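PDB 3VYK: C-type lectin domain family 4, member a4 from Mus musculus, which probably serves as an inhibitory lectin receptor of dendritic cells, its calcium-dependent carbohydrate-recognition domain binding N-glycans that carry a bisecting N-acetylglucosamine. Local coordinates for residues A[50-53]-A[54-57]. Sequence-based numbering, arbitrary orientation.
Sequences FITS and NLNT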
loop_
_atom_site.group_PDB
_atom_site.type_symbol
_atom_site.label_atom_id
_atom_site.label_comp_id
_atom_site.label_asym_id
_atom_site.label_seq_id
_atom_site.Cartn_x
_atom_site.Cartn_y
_atom_site.Cartn_z
ATOM N N PHE A 50 -4.953 -10.256 4.103
ATOM C CA PHE A 50 -6.111 -9.529 4.615
ATOM C C PHE A 50 -6.426 -8.344 3.698
ATOM O O PHE A 50 -7.571 -8.138 3.305
ATOM C CB PHE A 50 -5.914 -9.050 6.061
ATOM C CG PHE A 50 -7.002 -8.110 6.517
ATOM C CD1 PHE A 50 -6.838 -6.721 6.434
ATOM C CD2 PHE A 50 -8.219 -8.617 6.982
ATOM C CE1 PHE A 50 -7.858 -5.868 6.827
ATOM C CE2 PHE A 50 -9.226 -7.771 7.373
ATOM C CZ PHE A 50 -9.055 -6.397 7.287
ATOM N N ILE A 51 -5.399 -7.568 3.367
ATOM C CA ILE A 51 -5.604 -6.381 2.547
ATOM C C ILE A 51 -6.147 -6.762 1.173
ATOM O O ILE A 51 -7.169 -6.207 0.739
ATOM C CB ILE A 51 -4.319 -5.542 2.435
ATOM C CG1 ILE A 51 -3.986 -4.898 3.788
ATOM C CG2 ILE A 51 -4.459 -4.476 1.346
ATOM C CD1 ILE A 51 -2.528 -4.519 3.939
ATOM N N THR A 52 -5.518 -7.722 0.502
ATOM C CA THR A 52 -5.960 -8.046 -0.862
ATOM C C THR A 52 -7.371 -8.638 -0.935
ATOM O O THR A 52 -8.062 -8.459 -1.932
ATOM C CB THR A 52 -4.953 -8.918 -1.636
ATOM O OG1 THR A 52 -4.851 -10.208 -1.025
ATOM C CG2 THR A 52 -3.596 -8.243 -1.687
ATOM N N SER A 53 -7.804 -9.312 0.128
ATOM C CA SER A 53 -9.175 -9.827 0.190
ATOM C C SER A 53 -10.215 -8.712 0.055
ATOM O O SER A 53 -11.350 -8.968 -0.355
ATOM C CB SER A 53 -9.396 -10.616 1.492
ATOM O OG SER A 53 -9.712 -9.766 2.573
ATOM N N ASN A 54 -9.812 -7.493 0.410
ATOM C CA ASN A 54 -10.677 -6.317 0.424
ATOM C C ASN A 54 -10.591 -5.432 -0.828
ATOM O O ASN A 54 -11.224 -4.376 -0.879
ATOM C CB ASN A 54 -10.368 -5.483 1.670
ATOM C CG ASN A 54 -10.921 -6.105 2.935
ATOM O OD1 ASN A 54 -10.208 -6.772 3.688
ATOM N ND2 ASN A 54 -12.205 -5.893 3.172
ATOM N N LEU A 55 -9.820 -5.861 -1.825
ATOM C CA LEU A 55 -9.525 -5.019 -2.993
ATOM C C LEU A 55 -10.238 -5.443 -4.269
ATOM O O LEU A 55 -10.557 -6.617 -4.464
ATOM C CB LEU A 55 -8.016 -5.005 -3.258
ATOM C CG LEU A 55 -7.079 -4.567 -2.137
ATOM C CD1 LEU A 55 -5.650 -4.630 -2.643
ATOM C CD2 LEU A 55 -7.408 -3.180 -1.598
ATOM N N ASN A 56 -10.441 -4.471 -5.160
ATOM C CA ASN A 56 -10.991 -4.728 -6.481
ATOM C C ASN A 56 -9.868 -5.122 -7.435
ATOM O O ASN A 56 -8.870 -4.398 -7.554
ATOM C CB ASN A 56 -11.707 -3.473 -6.985
ATOM C CG ASN A 56 -12.559 -3.733 -8.216
ATOM O OD1 ASN A 56 -12.086 -4.262 -9.219
ATOM N ND2 ASN A 56 -13.834 -3.361 -8.136
ATOM N N THR A 57 -10.023 -6.255 -8.118
ATOM C CA THR A 57 -8.966 -6.751 -9.010
ATOM C C THR A 57 -8.697 -5.854 -10.226
ATOM O O THR A 57 -7.669 -6.005 -10.878
ATOM C CB THR A 57 -9.209 -8.202 -9.477
ATOM O OG1 THR A 57 -10.402 -8.261 -10.268
ATOM C CG2 THR A 57 -9.340 -9.134 -8.282
#
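Leu55 lays its branched end over the backbone of Phe50 to Ser53, its CG 3.3 Å from Ile51 O and its CD1 resting on the backbone at Thr52 CA. CG stands anti to its own carbonyl carbon (chi1 -56°), which brings the side chain back along the helix and beside that of Ile51, the two running alongside each other; Leu55 CD1 and Ile51 CG2 meet at 4.2 Å. Two backbone bonds make the exit a worked example of a helix winding down through i to i+3 pairs: Asn54 N reaches Ile51 O at 3.0 Å, and Leu55 N reaches Thr52 O at 3.1 Å, the latter fairly straight at 162°. Here helix 45-53 of the C-type lectin fold passes into the loop before strand 61-67, and Ile51, Thr52 and Leu55 all rest on Ile103 of strand 100-106. Ser53 folds back, its hydroxyl donating to Phe50 O at 2.8 Å from OG. One end of the Asn54 amide lies over a face of the Phe50 ring, offset toward the rim, the two planes 55° apart. The Phe50 ring itself stacks with Phe10, while beyond the turn Tyr61 OH is hydrogen-bonded to Asn56 N.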